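Long-range contacts in succinyl-CoA:3-ketoacid-coenzyme A transferase subunit B (Helicobacter pylori, PDB 3RRL), which transfers coenzyme A from succinyl-CoA to a 3-oxo acid, giving a 3-oxoacyl-CoA and succinate: residues 45-50 with 75-80; 51-56 with 69-74; 39-44 with 82-87; 15-20 with 92-97; 11-16 with 31-36. One frame throughout, in Å; residues are numbered along the deposited sequence.

Interactions 1, 3 and 4 all reach the same mixed sheet, in which strands 76-78, 46-49, 39-42, 18-21 and 95-98 lie side by side in that order. Interaction 1 pairs the first two, interaction 4 the last two, and interaction 3 sets helix 81-89 against strand 39-42; the centres of 1 and 3 are about 8 Å apart. Interaction 2 ties together the loop leading to strand 72-73, about 13 Å from interaction 1. Interaction 5, first along the chain, joins the loops before and after strand 18-21; it shares Glu15 and Gly16 with interaction 4, where its Leu13 packs on Leu95 and Val19. Together 1, 3 and 4 build the sheet edge and helix around the predicted active-site Glu43.

Interaction 1: residues 45-50 with 75-80; sequences GLLGIG and GASFFN
Phe79 has its CG wedged between the backbone N and the carbonyl carbon (chi1 34°), a turn that lays the ring over the chain at Gly45, while Leu46 turns its CG anti to the backbone N (chi1 156°) and reaches along the pair toward Phe78. One face of the Phe79 ring takes the Gly45 backbone, with Gly45 C 3.6 Å above the ring plane and offset toward the rim. At the edge of the same ring, Leu47 CB lies 3.7 Å from Phe79 CE2. On the face that holds Leu46 and Phe78, Leu46 CD1 meets Phe78 CE1 at 3.7 Å and also touches Ala76 CB. The backbones run antiparallel: Leu47 and Ser77 form a hydrogen-bonded pair, in which Leu47 N to Ser77 O measures 2.9 Å and is nearly straight, and Leu46 and Phe78 form the adjoining non-hydrogen-bonded pair. Phe79 N adds a bond to Gly45 O of 2.8 Å. Gly45 and Leu46 both face Ser42 in a G1 beta bulge; Gly45 takes the positive phi (107°) of the bulge, and its CA lies close against Phe79 O. Leu47 continues onto Val39 and Gln41 of strand 39-42, the Phe79 ring packs on Ser84 and Met87 of helix 81-89, and other protein chains approach strand 76-78, the outermost strand of the sheet within this chain.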
# COMPACT_ATOMS: atom_id res chain seq x y z
N GLY B 45 1.69 -13.99 -0.80
CA GLY B 45 2.79 -13.13 -0.39
C GLY B 45 4.21 -13.61 -0.56
O GLY B 45 5.10 -13.24 0.20
N LEU B 46 4.43 -14.48 -1.53
CA LEU B 46 5.79 -14.87 -1.86
C LEU B 46 6.12 -14.71 -3.34
O LEU B 46 5.30 -14.98 -4.21
CB LEU B 46 6.05 -16.30 -1.42
CG LEU B 46 7.17 -17.02 -2.16
CD1 LEU B 46 8.54 -16.50 -1.72
CD2 LEU B 46 7.04 -18.52 -1.91
N LEU B 47 7.34 -14.26 -3.61
CA LEU B 47 7.89 -14.30 -4.96
C LEU B 47 9.13 -15.19 -4.91
O LEU B 47 10.00 -14.99 -4.06
CB LEU B 47 8.26 -12.89 -5.41
CG LEU B 47 8.53 -12.68 -6.89
CD1 LEU B 47 7.34 -13.13 -7.73
CD2 LEU B 47 8.84 -11.21 -7.17
N GLY B 48 9.28 -16.12 -5.85
CA GLY B 48 10.28 -17.17 -5.74
C GLY B 48 9.92 -18.48 -5.05
O GLY B 48 10.63 -18.95 -4.17
N ILE B 49 8.79 -19.07 -5.45
CA ILE B 49 8.43 -20.43 -5.04
C ILE B 49 9.50 -21.46 -5.43
O ILE B 49 10.15 -21.35 -6.47
CB ILE B 49 7.11 -20.88 -5.69
CG1 ILE B 49 5.94 -19.99 -5.27
CG2 ILE B 49 6.79 -22.34 -5.34
CD1 ILE B 49 4.64 -20.40 -5.94
N GLY B 50 9.60 -22.52 -4.63
CA GLY B 50 10.67 -23.48 -4.78
C GLY B 50 10.13 -24.85 -4.45
O GLY B 50 8.93 -25.02 -4.24
N GLY B 75 16.91 -15.42 -3.58
CA GLY B 75 16.38 -14.18 -4.15
C GLY B 75 14.87 -14.11 -4.06
O GLY B 75 14.24 -13.24 -4.67
N ALA B 76 14.28 -15.02 -3.29
CA ALA B 76 12.86 -14.95 -3.00
C ALA B 76 12.59 -13.71 -2.14
O ALA B 76 13.50 -13.16 -1.53
CB ALA B 76 12.40 -16.20 -2.28
N SER B 77 11.33 -13.26 -2.13
CA SER B 77 10.90 -12.20 -1.23
C SER B 77 9.51 -12.50 -0.69
O SER B 77 8.72 -13.16 -1.35
CB SER B 77 10.92 -10.84 -1.95
OG SER B 77 10.28 -10.93 -3.20
N PHE B 78 9.24 -12.04 0.52
CA PHE B 78 7.91 -12.17 1.10
C PHE B 78 7.29 -10.79 1.19
O PHE B 78 8.00 -9.79 1.31
CB PHE B 78 7.97 -12.80 2.50
CG PHE B 78 8.46 -14.23 2.52
CD1 PHE B 78 7.72 -15.24 1.94
CD2 PHE B 78 9.65 -14.57 3.14
CE1 PHE B 78 8.16 -16.55 1.95
CE2 PHE B 78 10.09 -15.89 3.16
CZ PHE B 78 9.35 -16.87 2.56
N PHE B 79 5.97 -10.74 1.12
CA PHE B 79 5.26 -9.48 1.26
C PHE B 79 3.82 -9.76 1.65
O PHE B 79 3.40 -10.92 1.68
CB PHE B 79 5.32 -8.71 -0.06
CG PHE B 79 5.29 -9.59 -1.27
CD1 PHE B 79 4.08 -10.05 -1.78
CD2 PHE B 79 6.46 -9.98 -1.89
CE1 PHE B 79 4.04 -10.88 -2.90
CE2 PHE B 79 6.44 -10.81 -3.01
CZ PHE B 79 5.23 -11.25 -3.52
N ASN B 80 3.07 -8.70 1.91
CA ASN B 80 1.71 -8.87 2.41
C ASN B 80 0.71 -9.00 1.26
O ASN B 80 1.08 -8.93 0.08
CB ASN B 80 1.32 -7.78 3.43
CG ASN B 80 1.04 -6.42 2.79
OD1 ASN B 80 0.33 -6.32 1.79
ND2 ASN B 80 1.59 -5.36 3.37

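Interaction 2: residues 51-56 with 69-74; sequences AYPLEG and TITVVP
Ala51 O is held by two donors of Thr71. The hydroxyl OG1 of Thr71 gives it a bond of 2.6 Å, tilted 22° from the carbonyl plane, and Thr71 N adds a weak one, 2.9 Å long with an angle of only 128° at the hydrogen. The hydroxyl can reach because it sits between the backbone N and the carbonyl carbon (chi1 65°), which brings OG1 to the same oxygen as its own N-H and turns the methyl CG2 to Pro53, 3.7 Å from Pro53 CB. The proline ring also rests on the neighbouring backbone, with Pro53 CD 3.6 Å from Ile70 CA and 3.3 Å from Thr69 O. Beside it, Tyr52 brings CD1 to 3.3 Å from Thr69 O, and Ile70 CG2 comes to the edge of the tyrosine ring, near its plane. In the next shell, Tyr52 OH is hydrogen-bonded to Glu68 OE1, which anchors the far end of the ring, while Ile70 packs on Leu46 and Leu62. A chain of another protein bonds to Thr69 OG1 through its backbone and to Tyr52 O through a basic side chain, so this loop is also part of a subunit interface. This is the base of a long, irregular connection between strands 46-49 and 72-73, drawn shut by a threonine that bonds one carbonyl with both hydroxyl and amide.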
# COMPACT_ATOMS: atom_id res chain seq x y z
N ALA B 51 11.01 -25.85 -4.44
CA ALA B 51 10.59 -27.23 -4.31
C ALA B 51 9.93 -27.49 -2.97
O ALA B 51 10.05 -26.69 -2.05
CB ALA B 51 11.77 -28.16 -4.51
N TYR B 52 9.18 -28.59 -2.88
CA TYR B 52 8.74 -29.09 -1.59
C TYR B 52 9.97 -29.37 -0.76
O TYR B 52 11.00 -29.79 -1.29
CB TYR B 52 7.92 -30.37 -1.75
CG TYR B 52 6.63 -30.18 -2.52
CD1 TYR B 52 5.81 -29.10 -2.27
CD2 TYR B 52 6.25 -31.09 -3.50
CE1 TYR B 52 4.64 -28.92 -2.97
CE2 TYR B 52 5.07 -30.92 -4.20
CZ TYR B 52 4.27 -29.83 -3.94
OH TYR B 52 3.10 -29.66 -4.64
N PRO B 53 9.87 -29.13 0.56
CA PRO B 53 10.97 -29.35 1.50
C PRO B 53 11.30 -30.83 1.72
O PRO B 53 10.43 -31.70 1.59
CB PRO B 53 10.42 -28.77 2.81
CG PRO B 53 8.94 -28.84 2.66
CD PRO B 53 8.67 -28.58 1.22
N LEU B 54 12.55 -31.10 2.05
CA LEU B 54 12.94 -32.42 2.54
C LEU B 54 12.28 -32.61 3.89
O LEU B 54 11.94 -31.63 4.56
CB LEU B 54 14.46 -32.51 2.70
CG LEU B 54 15.32 -32.31 1.45
CD1 LEU B 54 16.77 -31.96 1.81
CD2 LEU B 54 15.26 -33.53 0.54
N GLU B 55 12.08 -33.85 4.30
CA GLU B 55 11.55 -34.13 5.63
C GLU B 55 12.41 -33.41 6.67
O GLU B 55 13.64 -33.51 6.64
CB GLU B 55 11.53 -35.64 5.90
N GLY B 56 11.77 -32.67 7.57
CA GLY B 56 12.49 -31.98 8.62
C GLY B 56 12.71 -30.50 8.34
O GLY B 56 12.99 -29.72 9.24
N THR B 69 3.06 -27.21 2.04
CA THR B 69 4.35 -26.76 2.55
C THR B 69 5.39 -26.75 1.44
O THR B 69 5.52 -27.73 0.69
CB THR B 69 4.84 -27.65 3.70
OG1 THR B 69 4.91 -29.01 3.26
CG2 THR B 69 3.90 -27.54 4.89
N ILE B 70 6.14 -25.65 1.34
CA ILE B 70 7.11 -25.48 0.26
C ILE B 70 8.42 -24.90 0.77
O ILE B 70 8.61 -24.73 1.97
CB ILE B 70 6.58 -24.52 -0.82
CG1 ILE B 70 6.20 -23.17 -0.20
CG2 ILE B 70 5.38 -25.13 -1.52
CD1 ILE B 70 5.86 -22.09 -1.23
N THR B 71 9.33 -24.62 -0.16
CA THR B 71 10.52 -23.84 0.16
C THR B 71 10.59 -22.63 -0.77
O THR B 71 9.69 -22.42 -1.58
CB THR B 71 11.81 -24.66 -0.00
OG1 THR B 71 11.98 -25.01 -1.39
CG2 THR B 71 11.75 -25.93 0.85
N VAL B 72 11.65 -21.84 -0.64
CA VAL B 72 11.85 -20.69 -1.50
C VAL B 72 13.18 -20.83 -2.22
O VAL B 72 14.10 -21.48 -1.72
CB VAL B 72 11.85 -19.37 -0.69
CG1 VAL B 72 10.52 -19.17 -0.00
CG2 VAL B 72 12.97 -19.36 0.34
N VAL B 73 13.29 -20.22 -3.40
CA VAL B 73 14.56 -20.13 -4.11
C VAL B 73 15.40 -18.96 -3.59
O VAL B 73 14.91 -18.11 -2.86
CB VAL B 73 14.36 -19.99 -5.65
CG1 VAL B 73 13.77 -21.27 -6.23
CG2 VAL B 73 13.49 -18.79 -5.98
N PRO B 74 16.69 -18.94 -3.94
CA PRO B 74 17.52 -17.78 -3.62
C PRO B 74 16.96 -16.53 -4.30
O PRO B 74 16.58 -16.60 -5.47
CB PRO B 74 18.88 -18.14 -4.22
CG PRO B 74 18.89 -19.63 -4.25
CD PRO B 74 17.48 -20.03 -4.56

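Interaction 3: residues 39-44 with 82-87; sequences VFQSEN and ADSFAM
Gln41 reaches from strand 39-42 to Ser84 of helix 81-89. Its CB leaves the strand toward the helix, with CG anti to the backbone N (chi1 -163°); CG then passes the selenium of Met87, Gln41 CG to Met87 SE being 4.0 Å, as the two side chains run antiparallel past one another. The chain bends at chi2 and carries CD to 4.0 Å from Ser84 OG. At the tip, Gln41 NE2 gives Ser84 OG a weak hydrogen bond of 3.0 Å, with 129° at the hydrogen, while OE1 takes a hydrogen bond from Asn20 ND2. Ser84 OG passes the connection on: it donates to Glu43 O over 2.8 Å, approaching from well above the carbonyl plane. Next to this chain of bonds, Phe85 brings its ring to the start of the Glu43 side chain, with CZ 3.8 Å from Glu43 CB. The helix axis lies 10.2 Å from that of the strand and runs at 128° to it. Helix 125-131 meets Glu43 through Leu128 and Phe85 through Asp127, and another protein chain also packs on both. Because Ser84 OG receives one weak bond and gives another, it ties the end of the strand and the residue after it to the helix in a buried place; the link probably helps to hold the backbone carbonyl of Glu43, the predicted active-site residue, and Phe85 to set where that side chain starts.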
# COMPACT_ATOMS: atom_id res chain seq x y z
N VAL B 39 10.58 -17.22 -12.24
CA VAL B 39 10.16 -16.93 -10.88
C VAL B 39 8.67 -17.18 -10.74
O VAL B 39 7.86 -16.56 -11.43
CB VAL B 39 10.49 -15.48 -10.51
CG1 VAL B 39 10.08 -15.20 -9.07
CG2 VAL B 39 11.97 -15.21 -10.71
N PHE B 40 8.31 -18.11 -9.87
CA PHE B 40 6.90 -18.37 -9.61
C PHE B 40 6.41 -17.54 -8.43
O PHE B 40 7.07 -17.47 -7.39
CB PHE B 40 6.66 -19.86 -9.39
CG PHE B 40 6.93 -20.69 -10.61
CD1 PHE B 40 6.08 -20.64 -11.70
CD2 PHE B 40 8.05 -21.52 -10.67
CE1 PHE B 40 6.33 -21.40 -12.83
CE2 PHE B 40 8.31 -22.29 -11.79
CZ PHE B 40 7.44 -22.23 -12.88
N GLN B 41 5.26 -16.91 -8.61
CA GLN B 41 4.68 -16.05 -7.59
C GLN B 41 3.55 -16.78 -6.88
O GLN B 41 2.76 -17.47 -7.52
CB GLN B 41 4.15 -14.76 -8.23
CG GLN B 41 3.91 -13.62 -7.26
CD GLN B 41 2.45 -13.47 -6.86
OE1 GLN B 41 1.65 -14.39 -7.05
NE2 GLN B 41 2.10 -12.31 -6.31
N SER B 42 3.48 -16.64 -5.56
CA SER B 42 2.38 -17.22 -4.80
C SER B 42 1.58 -16.05 -4.25
O SER B 42 2.15 -15.13 -3.66
CB SER B 42 2.92 -18.09 -3.67
OG SER B 42 1.92 -18.95 -3.14
N GLU B 43 0.27 -16.08 -4.46
CA GLU B 43 -0.57 -14.91 -4.19
C GLU B 43 -0.67 -14.59 -2.70
O GLU B 43 -1.15 -13.52 -2.31
CB GLU B 43 -1.96 -15.11 -4.79
CG GLU B 43 -2.75 -16.22 -4.14
CD GLU B 43 -3.69 -16.91 -5.10
OE1 GLU B 43 -3.59 -16.63 -6.32
OE2 GLU B 43 -4.52 -17.73 -4.65
N ASN B 44 -0.20 -15.51 -1.87
CA ASN B 44 -0.27 -15.37 -0.43
C ASN B 44 0.93 -14.60 0.11
O ASN B 44 1.14 -14.52 1.32
CB ASN B 44 -0.49 -16.71 0.28
CG ASN B 44 0.53 -17.76 -0.09
OD1 ASN B 44 0.94 -17.87 -1.25
ND2 ASN B 44 0.94 -18.55 0.89
N ALA B 82 -1.96 -7.25 0.18
CA ALA B 82 -2.19 -6.07 -0.65
C ALA B 82 -1.06 -5.88 -1.66
O ALA B 82 -1.30 -5.50 -2.81
CB ALA B 82 -2.32 -4.82 0.21
N ASP B 83 0.17 -6.12 -1.21
CA ASP B 83 1.34 -5.98 -2.06
C ASP B 83 1.34 -7.03 -3.16
O ASP B 83 1.66 -6.75 -4.31
CB ASP B 83 2.63 -6.12 -1.24
CG ASP B 83 2.84 -4.98 -0.26
OD1 ASP B 83 2.23 -3.91 -0.43
OD2 ASP B 83 3.63 -5.16 0.70
N SER B 84 0.99 -8.25 -2.78
CA SER B 84 0.89 -9.35 -3.73
C SER B 84 -0.07 -8.99 -4.84
O SER B 84 0.23 -9.13 -6.03
CB SER B 84 0.37 -10.60 -3.02
OG SER B 84 0.31 -11.69 -3.92
N PHE B 85 -1.24 -8.50 -4.45
CA PHE B 85 -2.26 -8.21 -5.43
C PHE B 85 -2.03 -6.88 -6.15
O PHE B 85 -2.52 -6.67 -7.25
CB PHE B 85 -3.67 -8.37 -4.83
CG PHE B 85 -4.07 -9.81 -4.70
CD1 PHE B 85 -4.45 -10.54 -5.82
CD2 PHE B 85 -4.01 -10.46 -3.48
CE1 PHE B 85 -4.78 -11.87 -5.71
CE2 PHE B 85 -4.35 -11.79 -3.37
CZ PHE B 85 -4.73 -12.50 -4.50
N ALA B 86 -1.24 -6.00 -5.54
CA ALA B 86 -0.79 -4.79 -6.23
C ALA B 86 0.12 -5.22 -7.38
O ALA B 86 0.06 -4.68 -8.47
CB ALA B 86 -0.06 -3.86 -5.28
N MSE B 87 0.97 -6.20 -7.11
CA MSE B 87 1.89 -6.74 -8.09
C MSE B 87 1.10 -7.39 -9.23
O MSE B 87 1.40 -7.21 -10.42
CB MSE B 87 2.78 -7.78 -7.40
CG MSE B 87 3.83 -8.42 -8.25
SE MSE B 87 4.85 -9.70 -7.16
CE MSE B 87 5.12 -8.59 -5.61

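Interaction 4: residues 15-20 with 92-97; sequences EGMYVN and HIDLAI
Asp94 OD2 takes two hydrogen bonds, one from Tyr18 N at 2.9 Å and nearly straight (166°), which meets the anti lone pair of OD2, and one from a water 2.7 Å away, which also makes a weak bond to Gly16 O. The other oxygen, OD1, forms a salt bridge with Lys133, so the carboxylate is held at both ends and its rotation is fixed. Its CG lies beside the backbone N (chi1 -62°), a turn that brings OD2 to Tyr18; at the edge of the Tyr18 ring, near its plane, that oxygen lies 3.7 Å from CD2, with ring and carboxylate planes 39° apart. The tyrosine hydroxyl itself bonds to a basic side chain of another protein chain. Beyond Asp94 the strands run parallel. Tyr18 O accepts Leu95 N at 3.3 Å and, weakly, Asp94 N; Leu95 O takes Asn20 N at 2.8 Å, and Asn20 O takes Ile97 N. The side chains alternate: Val19 and Leu95 run alongside each other on one face, with Val19 CG2 4.0 Å from Leu95 CB, and Asn20 and Ala96 share the other. Met17 SE adds an apolar contact to Leu95 CD2, while Ile93 CG2 comes to 3.5 Å from Tyr18 O. Asn20 lies about 4 Å, side chain to side chain, from the predicted active-site Glu43. Strands 18-21 and 95-98, flanked by 39-42 and 134-138, belong to the parallel part of the sheet, in keeping with the Rossmann-like alpha/beta core of the CoA-transferase family.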
# COMPACT_ATOMS: atom_id res chain seq x y z
N GLU B 15 12.31 -18.05 -20.35
CA GLU B 15 13.34 -17.55 -19.45
C GLU B 15 13.07 -16.11 -19.02
O GLU B 15 12.81 -15.26 -19.87
CB GLU B 15 14.71 -17.63 -20.12
CG GLU B 15 15.30 -19.03 -20.20
CD GLU B 15 16.12 -19.39 -18.98
OE1 GLU B 15 16.41 -18.49 -18.17
OE2 GLU B 15 16.47 -20.58 -18.84
N GLY B 16 13.13 -15.86 -17.72
CA GLY B 16 13.05 -14.51 -17.21
C GLY B 16 11.63 -14.07 -16.89
O GLY B 16 11.40 -12.95 -16.45
N MSE B 17 10.68 -14.97 -17.10
CA MSE B 17 9.30 -14.65 -16.82
C MSE B 17 8.98 -14.70 -15.34
O MSE B 17 9.61 -15.44 -14.58
CB MSE B 17 8.38 -15.61 -17.54
CG MSE B 17 8.19 -15.30 -19.00
SE MSE B 17 6.70 -16.32 -19.68
CE MSE B 17 6.50 -15.43 -21.40
N TYR B 18 8.00 -13.90 -14.94
CA TYR B 18 7.39 -14.03 -13.64
C TYR B 18 6.02 -14.66 -13.87
O TYR B 18 5.23 -14.15 -14.66
CB TYR B 18 7.27 -12.67 -12.97
CG TYR B 18 8.60 -12.01 -12.68
CD1 TYR B 18 9.27 -12.24 -11.47
CD2 TYR B 18 9.20 -11.16 -13.60
CE1 TYR B 18 10.50 -11.63 -11.19
CE2 TYR B 18 10.42 -10.55 -13.33
CZ TYR B 18 11.07 -10.79 -12.13
OH TYR B 18 12.28 -10.19 -11.88
N VAL B 19 5.76 -15.78 -13.21
CA VAL B 19 4.60 -16.60 -13.53
C VAL B 19 3.78 -16.94 -12.30
O VAL B 19 4.32 -17.20 -11.23
CB VAL B 19 5.04 -17.93 -14.20
CG1 VAL B 19 3.84 -18.82 -14.48
CG2 VAL B 19 5.80 -17.64 -15.48
N ASN B 20 2.46 -16.93 -12.47
CA ASN B 20 1.57 -17.41 -11.43
C ASN B 20 0.75 -18.60 -11.89
O ASN B 20 0.04 -18.53 -12.90
CB ASN B 20 0.64 -16.30 -10.95
CG ASN B 20 -0.26 -16.77 -9.83
OD1 ASN B 20 -1.17 -17.59 -10.05
ND2 ASN B 20 -0.01 -16.27 -8.62
N HIS B 92 2.30 -6.65 -13.39
CA HIS B 92 3.71 -7.02 -13.30
C HIS B 92 4.00 -8.51 -13.56
O HIS B 92 5.13 -8.88 -13.84
CB HIS B 92 4.29 -6.56 -11.96
CG HIS B 92 4.09 -5.10 -11.71
ND1 HIS B 92 5.03 -4.14 -12.04
CD2 HIS B 92 3.04 -4.42 -11.18
CE1 HIS B 92 4.57 -2.95 -11.72
NE2 HIS B 92 3.36 -3.09 -11.20
N ILE B 93 2.97 -9.34 -13.49
CA ILE B 93 3.12 -10.78 -13.74
C ILE B 93 3.00 -11.07 -15.24
O ILE B 93 2.01 -10.70 -15.87
CB ILE B 93 2.04 -11.59 -12.99
CG1 ILE B 93 2.10 -11.31 -11.49
CG2 ILE B 93 2.19 -13.09 -13.27
CD1 ILE B 93 3.38 -11.74 -10.84
N ASP B 94 4.00 -11.73 -15.81
CA ASP B 94 4.02 -11.95 -17.26
C ASP B 94 2.99 -12.99 -17.67
O ASP B 94 2.40 -12.89 -18.74
CB ASP B 94 5.41 -12.42 -17.71
CG ASP B 94 6.48 -11.39 -17.45
OD1 ASP B 94 6.33 -10.23 -17.90
OD2 ASP B 94 7.48 -11.73 -16.77
N LEU B 95 2.79 -13.99 -16.83
CA LEU B 95 1.95 -15.11 -17.21
C LEU B 95 1.14 -15.68 -16.05
O LEU B 95 1.69 -16.02 -15.01
CB LEU B 95 2.83 -16.19 -17.82
CG LEU B 95 2.15 -17.41 -18.38
CD1 LEU B 95 1.15 -16.98 -19.43
CD2 LEU B 95 3.21 -18.30 -18.98
N ALA B 96 -0.16 -15.82 -16.26
CA ALA B 96 -1.01 -16.52 -15.31
C ALA B 96 -1.65 -17.68 -16.04
O ALA B 96 -2.28 -17.50 -17.08
CB ALA B 96 -2.06 -15.60 -14.73
N ILE B 97 -1.46 -18.88 -15.50
CA ILE B 97 -2.06 -20.08 -16.06
C ILE B 97 -3.16 -20.55 -15.13
O ILE B 97 -2.96 -20.64 -13.92
CB ILE B 97 -1.02 -21.18 -16.27
CG1 ILE B 97 0.15 -20.65 -17.10
CG2 ILE B 97 -1.66 -22.38 -16.95
CD1 ILE B 97 1.20 -21.69 -17.41
O HOH W 1 9.60 -10.13 -17.08

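Interaction 5: residues 11-16 with 31-36; sequences KELKEG and NEVSGM
Leu13 and Val33 lie on two irregular loops: Leu13 CA and Val33 CA stay 7.9 Å apart, and Glu15 CA and Met36 CA 6.5 Å, so side chains must bridge the gap. Leu13 and Val33 both point across it: Leu13 CD1 meets Val33 CG2 at 3.6 Å, the two chains crossing at a slant. Met36, a selenomethionine in this crystal, supplies most of the rest. With CG anti to its backbone N (chi1 -159°) and a bend at chi3, it runs along the other loop until CE stands 3.4 Å from Leu13 O and SE 4.4 Å from Leu13 CB. Glu15, bent at chi2, crosses the base of this side chain, its OE2 being 3.7 Å from Met36 CG; the same oxygen takes a weak hydrogen bond from Asn37 N. Leu13 also leans on Val29 and Ile38, and Val33 on Ala10 of helix 2-10. Leu13 is buried, and the contact grades outward from an apolar inner part to a polar, solvent-facing margin at Glu15. Across these two loops the attraction is van der Waals, hydrophobic between Leu13 and Val33, while Met36 CE lies against the carbonyl O of Leu13 and the carboxylate of Glu15 is merely laid against methionine carbons.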
# COMPACT_ATOMS: atom_id res chain seq x y z
N LYS B 11 5.42 -25.20 -22.73
CA LYS B 11 6.12 -24.53 -23.81
C LYS B 11 5.92 -23.02 -23.77
O LYS B 11 6.69 -22.26 -24.38
CB LYS B 11 5.66 -25.09 -25.16
CG LYS B 11 6.05 -26.55 -25.38
CD LYS B 11 5.69 -27.01 -26.78
CE LYS B 11 6.43 -28.29 -27.15
NZ LYS B 11 6.13 -29.42 -26.21
N GLU B 12 4.89 -22.57 -23.06
CA GLU B 12 4.60 -21.14 -22.95
C GLU B 12 5.50 -20.43 -21.92
O GLU B 12 5.55 -19.20 -21.87
CB GLU B 12 3.12 -20.91 -22.62
CG GLU B 12 2.18 -21.46 -23.69
CD GLU B 12 2.31 -20.72 -25.01
OE1 GLU B 12 2.34 -19.47 -24.98
OE2 GLU B 12 2.40 -21.38 -26.07
N LEU B 13 6.19 -21.21 -21.10
CA LEU B 13 7.08 -20.62 -20.09
C LEU B 13 8.42 -20.28 -20.70
O LEU B 13 9.07 -21.12 -21.33
CB LEU B 13 7.25 -21.57 -18.91
CG LEU B 13 5.96 -21.92 -18.17
CD1 LEU B 13 6.29 -22.65 -16.88
CD2 LEU B 13 5.21 -20.66 -17.87
N LYS B 14 8.83 -19.03 -20.53
CA LYS B 14 10.06 -18.52 -21.13
C LYS B 14 11.01 -17.97 -20.06
O LYS B 14 10.57 -17.48 -19.02
CB LYS B 14 9.74 -17.42 -22.14
CG LYS B 14 8.76 -17.83 -23.23
CD LYS B 14 9.43 -18.73 -24.26
CE LYS B 14 8.61 -18.83 -25.54
NZ LYS B 14 9.41 -19.40 -26.67
N GLU B 15 12.31 -18.05 -20.35
CA GLU B 15 13.34 -17.55 -19.45
C GLU B 15 13.07 -16.11 -19.02
O GLU B 15 12.81 -15.26 -19.87
CB GLU B 15 14.71 -17.63 -20.12
CG GLU B 15 15.30 -19.03 -20.20
CD GLU B 15 16.12 -19.39 -18.98
OE1 GLU B 15 16.41 -18.49 -18.17
OE2 GLU B 15 16.47 -20.58 -18.84
N GLY B 16 13.13 -15.86 -17.72
CA GLY B 16 13.05 -14.51 -17.21
C GLY B 16 11.63 -14.07 -16.89
O GLY B 16 11.40 -12.95 -16.45
N ASN B 31 6.40 -28.77 -12.98
CA ASN B 31 7.20 -29.99 -13.05
C ASN B 31 7.87 -30.22 -14.41
O ASN B 31 8.84 -30.96 -14.51
CB ASN B 31 6.35 -31.20 -12.65
CG ASN B 31 5.79 -31.08 -11.25
OD1 ASN B 31 6.30 -30.32 -10.43
ND2 ASN B 31 4.73 -31.83 -10.97
N GLU B 32 7.36 -29.58 -15.45
CA GLU B 32 7.90 -29.74 -16.78
C GLU B 32 9.01 -28.76 -17.09
O GLU B 32 9.59 -28.79 -18.15
CB GLU B 32 6.79 -29.58 -17.80
CG GLU B 32 5.61 -30.48 -17.55
CD GLU B 32 5.97 -31.94 -17.62
OE1 GLU B 32 6.94 -32.29 -18.32
OE2 GLU B 32 5.29 -32.75 -16.97
N VAL B 33 9.29 -27.88 -16.15
CA VAL B 33 10.26 -26.83 -16.39
C VAL B 33 11.35 -26.81 -15.35
O VAL B 33 11.83 -25.76 -14.99
CB VAL B 33 9.58 -25.47 -16.43
CG1 VAL B 33 10.55 -24.43 -16.90
CG2 VAL B 33 8.39 -25.50 -17.35
N SER B 34 11.77 -27.98 -14.91
CA SER B 34 12.58 -28.08 -13.71
C SER B 34 13.85 -27.26 -13.76
O SER B 34 14.16 -26.57 -12.80
CB SER B 34 12.92 -29.54 -13.43
N GLY B 35 14.58 -27.26 -14.86
CA GLY B 35 15.72 -26.37 -14.85
C GLY B 35 15.50 -25.22 -15.78
O GLY B 35 15.81 -25.30 -16.96
N MSE B 36 14.98 -24.13 -15.25
CA MSE B 36 14.75 -22.93 -16.04
C MSE B 36 14.76 -21.76 -15.11
O MSE B 36 14.30 -21.87 -13.98
CB MSE B 36 13.40 -23.02 -16.75
CG MSE B 36 13.28 -22.12 -17.94
SE MSE B 36 11.57 -22.23 -18.86
CE MSE B 36 12.26 -22.15 -20.66